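Local atomic coordinates of oxidoreductase (Methanosarcina mazei, PDB entry 3KA7), a protein that binds flavin-adenine dinucleotide and probably works as a flavin-dependent oxidoreductase of the flavin-containing amine oxidoreductase family. Residues A[12-17]-A[410-415]; A[230-235]-A[242-247]; A[248-253]-A[387-392]; A[259-262]-A[268-271]. All coordinates share one frame; numbering follows the deposited sequence.

Interaction 1: residues A[12-17]-A[410-415]; sequences GLLSAA and EGVALG
Gly12 O takes the helical bond from Ala16 N at 2.8 Å, part of the helical turn from which Leu14 reaches Val412 and Ala413. The matching bond from Ala17 N to Leu13 O is equally short, whereas on the other side Leu414 N reaches Glu410 O at 3.0 Å. The two helices bond within themselves, and what passes between them is purely apolar. Leu14 makes the crossing with one methyl. Its CG stands beside the backbone N and anti to the carbonyl carbon (chi1 -67°), and the extended second torsion (173°) sends CD1 outward to the partner helix. There CD1 lies 4.2 Å from Ala413 CA, so it touches the helix backbone as well as the small side chain. Ala413 CB is 4.4 Å from the same CD1, and Val412 CG1 lies next to it, 4.5 Å from Leu14 CD1. These are loose van der Waals contacts, and only 74 Å² is buried, with the backbones nearest at Leu14 CA and Ala413 CA, 7.5 Å apart. Val412 also touches Asp399, an FAD-binding residue, and its side chain lies close to the cofactor. Gly12 fits the last glycine of a GxGxxG pattern, consistent with a Rossmann-type dinucleotide site. Glu410 turns to other partners, its carboxylate taking bonds from Asn59 N and Leu65 N. Helix 10-21, which follows strand 2-6, the central strand of the parallel sheet, thus meets the C-terminal helix 408-421, while Leu65 and Phe68 of helix 64-71 and Leu202 of helix 195-208 also pack on Leu14.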
# COMPACT_ATOMS: atom_id res chain seq x y z
N GLY A 12 -10.37 8.71 1.28
CA GLY A 12 -11.50 9.62 1.18
C GLY A 12 -12.83 8.91 1.33
O GLY A 12 -13.75 9.42 1.99
N LEU A 13 -12.93 7.72 0.74
CA LEU A 13 -14.16 6.92 0.83
C LEU A 13 -14.38 6.33 2.22
O LEU A 13 -15.51 6.33 2.73
CB LEU A 13 -14.17 5.81 -0.22
CG LEU A 13 -14.21 6.30 -1.67
CD1 LEU A 13 -14.05 5.13 -2.63
CD2 LEU A 13 -15.48 7.07 -1.96
N LEU A 14 -13.31 5.85 2.86
CA LEU A 14 -13.40 5.48 4.28
C LEU A 14 -13.90 6.63 5.13
O LEU A 14 -14.78 6.46 5.99
CB LEU A 14 -12.03 5.02 4.81
CG LEU A 14 -11.50 3.70 4.23
CD1 LEU A 14 -10.08 3.49 4.74
CD2 LEU A 14 -12.39 2.53 4.64
N SER A 15 -13.34 7.82 4.91
CA SER A 15 -13.76 9.02 5.63
C SER A 15 -15.22 9.35 5.37
O SER A 15 -15.99 9.62 6.31
CB SER A 15 -12.91 10.20 5.20
OG SER A 15 -11.57 10.00 5.60
N ALA A 16 -15.61 9.32 4.11
CA ALA A 16 -16.99 9.65 3.74
C ALA A 16 -17.98 8.66 4.35
O ALA A 16 -19.06 9.06 4.85
CB ALA A 16 -17.14 9.70 2.21
N ALA A 17 -17.63 7.38 4.31
CA ALA A 17 -18.49 6.33 4.89
C ALA A 17 -18.69 6.55 6.39
O ALA A 17 -19.82 6.55 6.87
CB ALA A 17 -17.93 4.94 4.61
N GLU A 410 -3.57 -0.71 5.37
CA GLU A 410 -3.81 -0.83 6.80
C GLU A 410 -3.37 0.48 7.47
O GLU A 410 -4.06 1.01 8.36
CB GLU A 410 -3.07 -2.04 7.39
CG GLU A 410 -3.29 -3.36 6.65
CD GLU A 410 -4.72 -3.89 6.70
OE1 GLU A 410 -5.59 -3.27 7.36
OE2 GLU A 410 -4.97 -4.95 6.07
N GLY A 411 -2.24 1.02 7.02
CA GLY A 411 -1.81 2.33 7.48
C GLY A 411 -2.78 3.43 7.07
O GLY A 411 -3.03 4.35 7.84
N VAL A 412 -3.32 3.34 5.86
CA VAL A 412 -4.30 4.33 5.43
C VAL A 412 -5.49 4.29 6.38
O VAL A 412 -5.95 5.33 6.86
CB VAL A 412 -4.79 4.07 3.99
CG1 VAL A 412 -5.99 4.97 3.67
CG2 VAL A 412 -3.65 4.30 3.01
N ALA A 413 -5.98 3.09 6.68
CA ALA A 413 -7.12 2.94 7.60
C ALA A 413 -6.83 3.52 8.99
O ALA A 413 -7.65 4.25 9.55
CB ALA A 413 -7.51 1.47 7.69
N LEU A 414 -5.67 3.19 9.55
CA LEU A 414 -5.28 3.70 10.87
C LEU A 414 -5.30 5.22 10.89
O LEU A 414 -5.79 5.83 11.84
CB LEU A 414 -3.90 3.18 11.28
CG LEU A 414 -3.85 1.70 11.64
CD1 LEU A 414 -2.40 1.20 11.72
CD2 LEU A 414 -4.59 1.43 12.94
N GLY A 415 -4.78 5.83 9.83
CA GLY A 415 -4.81 7.29 9.72
C GLY A 415 -6.22 7.87 9.70
O GLY A 415 -6.50 8.85 10.39

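Interaction 2: residues A[230-235]-A[242-247]; sequences AGIIAD and DLVISN. With FAD (flavin-adenine dinucleotide), chain B.
Ile232 and Val244 meet at a slant, branch against branch, where strand 228-234 passes over strand 243-246. Ile232 CG2 approaches Val244 CG1 to 4.2 Å, a methyl-to-methyl contact between two beta-branched side chains. The torsions suit this meeting: Val244 places CG1 anti to its own backbone N (chi1 176°), while Ile232 keeps CG2 beside the backbone N and tucks CG1 between N and the carbonyl carbon (chi1 66°). The second branch of Val244 is turned to the backbone instead, with CG2 4.0 Å from Gly231 O. One valine thus touches a side chain with one methyl and a carbonyl oxygen with the other. Gly231 has a phi of 150°, where a beta carbon would be jammed against the preceding carbonyl. Together with Ala230 it faces Leu223 in a classic beta bulge. Beyond the end of strand 243-246, Asn247 belongs to the FAD pocket, with its CG 3.6 Å from FAD O1P and 3.8 Å from FAD O3P, so that its amide group borders the diphosphate. With an alanine in place of Asn247, this side of the diphosphate would probably lose its polar neighbour, leaving a gap between strand end and cofactor. Asp242, at the opposite end, bonds to Lys2 N through OD2. The contact joins two different sheets: strand 228-234 is the middle of a three-stranded antiparallel sheet, and strand 243-246 lies in the parallel sheet between strands 2-6 and 394-396, where Val4 packs on both Ile232 and Val244.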
# COMPACT_ATOMS: atom_id res chain seq x y z
N ALA A 230 -13.14 26.55 5.35
CA ALA A 230 -14.47 27.13 5.16
C ALA A 230 -15.19 26.56 3.95
O ALA A 230 -16.36 26.84 3.71
CB ALA A 230 -14.36 28.66 5.05
N GLY A 231 -14.48 25.74 3.18
CA GLY A 231 -15.05 25.13 2.00
C GLY A 231 -14.03 24.86 0.92
O GLY A 231 -12.82 24.89 1.18
N ILE A 232 -14.52 24.59 -0.28
CA ILE A 232 -13.66 24.34 -1.43
C ILE A 232 -14.25 24.93 -2.70
O ILE A 232 -15.44 25.26 -2.76
CB ILE A 232 -13.47 22.83 -1.69
CG1 ILE A 232 -14.79 22.18 -2.12
CG2 ILE A 232 -12.88 22.14 -0.46
CD1 ILE A 232 -14.66 20.73 -2.52
N ILE A 233 -13.41 25.06 -3.72
CA ILE A 233 -13.88 25.34 -5.06
C ILE A 233 -13.68 24.11 -5.92
O ILE A 233 -12.56 23.62 -6.07
CB ILE A 233 -13.13 26.52 -5.68
CG1 ILE A 233 -13.31 27.77 -4.81
CG2 ILE A 233 -13.62 26.76 -7.10
CD1 ILE A 233 -12.44 28.94 -5.25
N ALA A 234 -14.77 23.60 -6.49
CA ALA A 234 -14.68 22.45 -7.38
C ALA A 234 -15.41 22.78 -8.66
O ALA A 234 -16.57 23.18 -8.64
CB ALA A 234 -15.27 21.22 -6.72
N ASP A 235 -14.71 22.62 -9.78
CA ASP A 235 -15.23 23.04 -11.08
C ASP A 235 -15.82 24.45 -11.05
O ASP A 235 -16.89 24.71 -11.60
CB ASP A 235 -16.21 22.02 -11.64
CG ASP A 235 -15.54 21.05 -12.61
OD1 ASP A 235 -14.45 20.51 -12.30
OD2 ASP A 235 -16.12 20.83 -13.70
N ASP A 242 -17.74 22.87 7.01
CA ASP A 242 -17.23 23.04 8.35
C ASP A 242 -16.01 22.16 8.55
O ASP A 242 -15.17 22.40 9.41
CB ASP A 242 -18.32 22.61 9.34
CG ASP A 242 -19.58 23.46 9.21
OD1 ASP A 242 -19.47 24.68 9.42
OD2 ASP A 242 -20.66 22.90 8.88
N LEU A 243 -15.94 21.11 7.74
CA LEU A 243 -14.83 20.16 7.79
C LEU A 243 -14.42 19.80 6.36
O LEU A 243 -15.27 19.47 5.53
CB LEU A 243 -15.26 18.90 8.52
CG LEU A 243 -14.25 17.77 8.70
CD1 LEU A 243 -13.07 18.21 9.57
CD2 LEU A 243 -14.94 16.57 9.32
N VAL A 244 -13.12 19.87 6.10
CA VAL A 244 -12.58 19.47 4.81
C VAL A 244 -11.60 18.32 5.02
O VAL A 244 -10.62 18.47 5.75
CB VAL A 244 -11.87 20.64 4.08
CG1 VAL A 244 -11.23 20.15 2.79
CG2 VAL A 244 -12.85 21.78 3.77
N ILE A 245 -11.88 17.18 4.42
CA ILE A 245 -10.96 16.05 4.47
C ILE A 245 -10.27 15.93 3.10
O ILE A 245 -10.91 15.69 2.08
CB ILE A 245 -11.69 14.73 4.76
CG1 ILE A 245 -12.49 14.81 6.08
CG2 ILE A 245 -10.71 13.54 4.71
CD1 ILE A 245 -11.69 15.24 7.30
N SER A 246 -8.95 16.10 3.08
CA SER A 246 -8.24 16.02 1.81
C SER A 246 -7.57 14.67 1.68
O SER A 246 -6.75 14.31 2.52
CB SER A 246 -7.19 17.12 1.67
OG SER A 246 -6.44 16.88 0.49
N ASN A 247 -7.90 13.93 0.62
CA ASN A 247 -7.30 12.62 0.36
C ASN A 247 -6.16 12.72 -0.67
O ASN A 247 -5.81 11.74 -1.33
CB ASN A 247 -8.39 11.69 -0.15
CG ASN A 247 -7.99 10.23 -0.15
OD1 ASN A 247 -7.08 9.78 0.58
ND2 ASN A 247 -8.71 9.47 -0.93
PA FAD B . -5.43 7.80 -3.69
O1A FAD B . -4.14 8.57 -3.82
O2A FAD B . -5.46 6.43 -4.31
O5B FAD B . -6.63 8.68 -4.31
C5B FAD B . -6.51 10.09 -4.39
C4B FAD B . -7.69 10.53 -5.25
O4B FAD B . -7.77 11.93 -5.34
C3B FAD B . -7.56 9.98 -6.67
O3B FAD B . -8.72 9.24 -7.03
C2B FAD B . -7.41 11.24 -7.53
O2B FAD B . -7.98 11.10 -8.82
C1B FAD B . -8.10 12.30 -6.68
N9A FAD B . -7.62 13.67 -6.89
C8A FAD B . -6.33 14.14 -7.04
N7A FAD B . -6.38 15.50 -7.14
C5A FAD B . -7.69 15.87 -7.06
C6A FAD B . -8.32 17.11 -7.12
N6A FAD B . -7.61 18.22 -7.17
N1A FAD B . -9.70 17.16 -7.01
C2A FAD B . -10.45 16.02 -6.84
N3A FAD B . -9.82 14.79 -6.78
C4A FAD B . -8.47 14.74 -6.90
N1 FAD B . -1.82 -1.36 -0.89
C2 FAD B . -2.25 -2.51 -0.23
O2 FAD B . -2.80 -2.41 0.87
N3 FAD B . -2.02 -3.75 -0.81
C4 FAD B . -1.38 -3.85 -2.03
O4 FAD B . -1.17 -4.95 -2.55
C4X FAD B . -0.95 -2.71 -2.69
N5 FAD B . -0.28 -2.81 -3.90
C5X FAD B . 0.13 -1.66 -4.55
C6 FAD B . 0.78 -1.74 -5.78
C7 FAD B . 1.18 -0.59 -6.45
C7M FAD B . 1.88 -0.71 -7.77
C8 FAD B . 0.92 0.65 -5.87
C8M FAD B . 1.34 1.92 -6.55
C9 FAD B . 0.28 0.74 -4.64
C9A FAD B . -0.13 -0.42 -3.98
N10 FAD B . -0.77 -0.33 -2.75
C10 FAD B . -1.18 -1.47 -2.11
C1' FAD B . -0.97 0.98 -2.06
C2' FAD B . -2.41 1.44 -2.30
O2' FAD B . -2.74 1.28 -3.68
C3' FAD B . -2.53 2.91 -1.89
O3' FAD B . -1.92 3.09 -0.62
C4' FAD B . -3.96 3.45 -1.79
O4' FAD B . -4.73 3.12 -2.93
C5' FAD B . -3.85 4.97 -1.71
O5' FAD B . -5.10 5.46 -1.32
P FAD B . -5.27 6.98 -0.89
O1P FAD B . -6.30 7.06 0.21
O2P FAD B . -3.94 7.64 -0.58
O3P FAD B . -5.92 7.73 -2.16

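Interaction 3: residues A[248-253]-A[387-392]; sequences LGHAAT and NETPFS. With FAD (flavin-adenine dinucleotide), chain B.
The first turn of helix 250-256 meets a loop with an ST turn, His250 reaching the backbone of Glu388 and the methyl of Thr389. CG set beside the backbone N and anti to the carbonyl carbon (chi1 -74°) carries the His250 ring toward the loop. His250 CE1 lies 3.2 Å from Glu388 O, which sits near the ring plane at its edge, so the polarised C-H points at a carbonyl. Thr389 CG2 is 4.3 Å from that same CE1, approaching obliquely. The ring is fixed by both nitrogens: ND1 pairs with Tyr269 OH and NE2 with Gly386 O, which makes a proton on NE2 likely. Thr389 OG1 accepts from Phe391 N at 3.2 Å (162° at the hydrogen), closing the ST turn, and also pairs with Leu394 O. At the helix start Gly249, the N-cap residue, offers its O to Thr253 N at 3.0 Å and to Thr253 OG1 at 2.7 Å; the hydroxyl comes from above the carbonyl plane, 50° out of it. Just before the cap, Leu248 CD1 packs 3.8 Å from FAD C5A, at the adenine. The loop leads into strand 394-396, whose Val396 touches His250, Thr253 and Thr389, while helix 267-275 places Tyr269 against Thr389 and Pro390.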
# COMPACT_ATOMS: atom_id res chain seq x y z
N LEU A 248 -5.56 13.91 -0.77
CA LEU A 248 -4.57 14.17 -1.83
C LEU A 248 -3.11 14.09 -1.36
O LEU A 248 -2.18 14.17 -2.18
CB LEU A 248 -4.82 15.56 -2.46
CG LEU A 248 -6.22 15.80 -3.04
CD1 LEU A 248 -6.18 17.14 -3.77
CD2 LEU A 248 -6.67 14.69 -4.01
N GLY A 249 -2.91 13.92 -0.05
CA GLY A 249 -1.58 14.00 0.58
C GLY A 249 -1.21 15.44 0.89
O GLY A 249 -1.75 16.37 0.30
N HIS A 250 -0.27 15.63 1.82
CA HIS A 250 0.08 16.98 2.26
C HIS A 250 0.62 17.87 1.15
O HIS A 250 0.28 19.05 1.07
CB HIS A 250 1.08 16.94 3.41
CG HIS A 250 0.49 16.52 4.72
ND1 HIS A 250 -0.26 17.37 5.51
CD2 HIS A 250 0.52 15.33 5.37
CE1 HIS A 250 -0.65 16.73 6.59
NE2 HIS A 250 -0.20 15.49 6.53
N ALA A 251 1.48 17.34 0.29
CA ALA A 251 2.05 18.20 -0.77
C ALA A 251 0.97 18.84 -1.66
O ALA A 251 0.96 20.06 -1.88
CB ALA A 251 3.03 17.42 -1.61
N ALA A 252 0.07 18.00 -2.17
CA ALA A 252 -0.98 18.47 -3.04
C ALA A 252 -1.98 19.33 -2.27
O ALA A 252 -2.51 20.29 -2.79
CB ALA A 252 -1.67 17.28 -3.71
N THR A 253 -2.23 18.97 -1.01
CA THR A 253 -3.12 19.76 -0.17
C THR A 253 -2.56 21.16 0.07
O THR A 253 -3.30 22.14 0.04
CB THR A 253 -3.39 19.06 1.16
OG1 THR A 253 -3.98 17.77 0.91
CG2 THR A 253 -4.33 19.91 2.02
N ASN A 387 -1.88 13.79 10.42
CA ASN A 387 -2.97 14.13 9.51
C ASN A 387 -3.42 15.57 9.63
O ASN A 387 -4.34 15.98 8.93
CB ASN A 387 -4.19 13.25 9.77
CG ASN A 387 -3.87 11.81 9.79
OD1 ASN A 387 -3.73 11.18 8.73
ND2 ASN A 387 -3.75 11.23 11.00
N GLU A 388 -2.79 16.34 10.52
CA GLU A 388 -3.22 17.72 10.71
C GLU A 388 -2.49 18.70 9.80
O GLU A 388 -1.45 18.38 9.25
CB GLU A 388 -3.03 18.14 12.17
CG GLU A 388 -3.85 17.25 13.11
CD GLU A 388 -3.89 17.74 14.55
OE1 GLU A 388 -3.14 18.67 14.91
OE2 GLU A 388 -4.70 17.18 15.32
N THR A 389 -3.06 19.90 9.68
CA THR A 389 -2.48 20.95 8.86
C THR A 389 -2.50 22.22 9.70
O THR A 389 -2.98 22.20 10.84
CB THR A 389 -3.28 21.18 7.56
OG1 THR A 389 -4.54 21.80 7.85
CG2 THR A 389 -3.53 19.85 6.84
N PRO A 390 -1.98 23.33 9.15
CA PRO A 390 -1.99 24.60 9.87
C PRO A 390 -3.40 25.16 10.09
O PRO A 390 -3.56 26.13 10.84
CB PRO A 390 -1.20 25.53 8.94
CG PRO A 390 -0.29 24.62 8.19
CD PRO A 390 -1.12 23.38 7.96
N PHE A 391 -4.40 24.55 9.46
CA PHE A 391 -5.74 25.11 9.46
C PHE A 391 -6.73 24.22 10.20
O PHE A 391 -6.83 23.02 9.93
CB PHE A 391 -6.22 25.36 8.03
CG PHE A 391 -5.25 26.16 7.21
CD1 PHE A 391 -5.03 27.50 7.47
CD2 PHE A 391 -4.54 25.55 6.18
CE1 PHE A 391 -4.13 28.24 6.71
CE2 PHE A 391 -3.63 26.30 5.41
CZ PHE A 391 -3.43 27.63 5.68
N SER A 392 -7.47 24.80 11.13
CA SER A 392 -8.50 24.03 11.81
C SER A 392 -9.56 23.54 10.83
O SER A 392 -9.91 24.25 9.89
CB SER A 392 -9.14 24.84 12.95
OG SER A 392 -8.30 24.74 14.07
PA FAD B . -5.43 7.80 -3.69
O1A FAD B . -4.14 8.57 -3.82
O2A FAD B . -5.46 6.43 -4.31
O5B FAD B . -6.63 8.68 -4.31
C5B FAD B . -6.51 10.09 -4.39
C4B FAD B . -7.69 10.53 -5.25
O4B FAD B . -7.77 11.93 -5.34
C3B FAD B . -7.56 9.98 -6.67
O3B FAD B . -8.72 9.24 -7.03
C2B FAD B . -7.41 11.24 -7.53
O2B FAD B . -7.98 11.10 -8.82
C1B FAD B . -8.10 12.30 -6.68
N9A FAD B . -7.62 13.67 -6.89
C8A FAD B . -6.33 14.14 -7.04
N7A FAD B . -6.38 15.50 -7.14
C5A FAD B . -7.69 15.87 -7.06
C6A FAD B . -8.32 17.11 -7.12
N6A FAD B . -7.61 18.22 -7.17
N1A FAD B . -9.70 17.16 -7.01
C2A FAD B . -10.45 16.02 -6.84
N3A FAD B . -9.82 14.79 -6.78
C4A FAD B . -8.47 14.74 -6.90
N1 FAD B . -1.82 -1.36 -0.89
C2 FAD B . -2.25 -2.51 -0.23
O2 FAD B . -2.80 -2.41 0.87
N3 FAD B . -2.02 -3.75 -0.81
C4 FAD B . -1.38 -3.85 -2.03
O4 FAD B . -1.17 -4.95 -2.55
C4X FAD B . -0.95 -2.71 -2.69
N5 FAD B . -0.28 -2.81 -3.90
C5X FAD B . 0.13 -1.66 -4.55
C6 FAD B . 0.78 -1.74 -5.78
C7 FAD B . 1.18 -0.59 -6.45
C7M FAD B . 1.88 -0.71 -7.77
C8 FAD B . 0.92 0.65 -5.87
C8M FAD B . 1.34 1.92 -6.55
C9 FAD B . 0.28 0.74 -4.64
C9A FAD B . -0.13 -0.42 -3.98
N10 FAD B . -0.77 -0.33 -2.75
C10 FAD B . -1.18 -1.47 -2.11
C1' FAD B . -0.97 0.98 -2.06
C2' FAD B . -2.41 1.44 -2.30
O2' FAD B . -2.74 1.28 -3.68
C3' FAD B . -2.53 2.91 -1.89
O3' FAD B . -1.92 3.09 -0.62
C4' FAD B . -3.96 3.45 -1.79
O4' FAD B . -4.73 3.12 -2.93
C5' FAD B . -3.85 4.97 -1.71
O5' FAD B . -5.10 5.46 -1.32
P FAD B . -5.27 6.98 -0.89
O1P FAD B . -6.30 7.06 0.21
O2P FAD B . -3.94 7.64 -0.58
O3P FAD B . -5.92 7.73 -2.16

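Interaction 4: residues A[259-262]-A[268-271]; sequences EALS and AYFK
Apolar contacts come first: Leu261 meets two aromatic rings of helix 267-275 with different parts of its side chain. Its CB lies 3.9 Å from Phe270 CZ, whereas CD2, at the far end, reaches Tyr269 CD2 at 4.1 Å. Leu261 and Tyr269 cross at about a right angle, and the leucine methyl comes to the tyrosine ring obliquely. Tyr269 sets its ring anti to the backbone N (chi1 -166°), which swings it off the helix toward the loop. Phe270, the next residue, starts in another direction, but the outer part of its ring still arrives over the same loop. The second kind of contact is between this ring and the backbone: Phe270 CE2 is 3.5 Å from Ser262 O and 3.6 Å from Ser262 C, again at a slant. The ring thus touches a carbonyl group and a methylene at once. A serine in place of Phe270 would probably strip Leu261 CB and the Ser262 carbonyl of their aromatic neighbour and leave this part of the loop freer to move. Hydrogen bonds occupy the flanks. Tyr269 OH goes to His250, while Ser262 bonds to the turn that follows it, N to Asp266 OD2 and OG to Ala265 N. Glu259 forms a salt bridge with Lys221. Between loop 259-262 and helix residues 268-271 the surface burial of 180 Å² therefore comes from van der Waals packing; with no directional bond across, the fit of the side chains probably sets how the two pieces lie, together with the polar bonds made alongside it.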
# COMPACT_ATOMS: atom_id res chain seq x y z
N GLU A 259 -2.80 30.15 -1.16
CA GLU A 259 -3.13 31.55 -0.87
C GLU A 259 -3.21 31.87 0.62
O GLU A 259 -3.12 33.04 1.03
CB GLU A 259 -4.44 31.93 -1.54
CG GLU A 259 -4.31 32.27 -3.00
CD GLU A 259 -5.66 32.55 -3.64
OE1 GLU A 259 -6.43 31.60 -3.86
OE2 GLU A 259 -5.94 33.73 -3.93
N ALA A 260 -3.35 30.84 1.44
CA ALA A 260 -3.54 31.04 2.87
C ALA A 260 -2.29 30.71 3.68
O ALA A 260 -2.17 31.10 4.84
CB ALA A 260 -4.73 30.23 3.36
N LEU A 261 -1.35 29.99 3.08
CA LEU A 261 -0.17 29.55 3.81
C LEU A 261 0.89 30.65 3.97
O LEU A 261 1.12 31.44 3.07
CB LEU A 261 0.45 28.33 3.11
CG LEU A 261 -0.20 26.98 3.41
CD1 LEU A 261 0.33 25.94 2.43
CD2 LEU A 261 0.07 26.55 4.84
N SER A 262 1.54 30.68 5.13
CA SER A 262 2.59 31.66 5.39
C SER A 262 3.96 30.99 5.57
O SER A 262 4.13 30.15 6.44
CB SER A 262 2.26 32.50 6.63
OG SER A 262 3.39 33.23 7.09
N ALA A 268 7.29 25.53 9.84
CA ALA A 268 7.45 24.10 10.17
C ALA A 268 6.70 23.20 9.19
O ALA A 268 7.22 22.16 8.77
CB ALA A 268 7.01 23.83 11.59
N TYR A 269 5.50 23.62 8.80
CA TYR A 269 4.71 22.89 7.81
C TYR A 269 5.35 22.88 6.42
O TYR A 269 5.37 21.84 5.75
CB TYR A 269 3.28 23.44 7.74
CG TYR A 269 2.32 22.53 6.98
CD1 TYR A 269 1.92 21.31 7.52
CD2 TYR A 269 1.82 22.90 5.74
CE1 TYR A 269 1.05 20.48 6.83
CE2 TYR A 269 0.95 22.07 5.05
CZ TYR A 269 0.56 20.87 5.60
OH TYR A 269 -0.30 20.05 4.90
N PHE A 270 5.89 24.02 5.98
CA PHE A 270 6.63 24.08 4.72
C PHE A 270 7.82 23.12 4.73
O PHE A 270 8.07 22.43 3.74
CB PHE A 270 7.12 25.50 4.43
CG PHE A 270 6.11 26.36 3.71
CD1 PHE A 270 6.08 26.41 2.34
CD2 PHE A 270 5.20 27.12 4.43
CE1 PHE A 270 5.16 27.20 1.67
CE2 PHE A 270 4.27 27.92 3.77
CZ PHE A 270 4.25 27.96 2.39
N LYS A 271 8.53 23.07 5.85
CA LYS A 271 9.72 22.24 5.96
C LYS A 271 9.33 20.78 5.87
O LYS A 271 9.97 19.99 5.17
CB LYS A 271 10.44 22.49 7.28
CG LYS A 271 11.77 21.76 7.38
CD LYS A 271 12.49 22.13 8.67
CE LYS A 271 13.99 21.95 8.56
NZ LYS A 271 14.39 20.53 8.34

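In the fold
Interactions 1, 2 and 3 gather round FAD, whereas interaction 4 lies farther out. Interactions 1 and 2 are about 17 Å apart between centres yet touch, since Asn247 lies against Gly12 and Ile245 packs on Ser15; the start of helix 10-21 and the end of strand 243-246 thus meet beside the cofactor. Strand 243-246 runs on into helix 250-256, and a probable hydrogen bond between Ser246 OG and Thr253 OG1 (2.6 Å) links interaction 2 to interaction 3. Interaction 4 is joined to interaction 3, about 10 Å away between centres, by a probable hydrogen bond between His250 ND1 and Tyr269 OH (2.7 Å) and by Phe391 packing on Ala260 and Leu261.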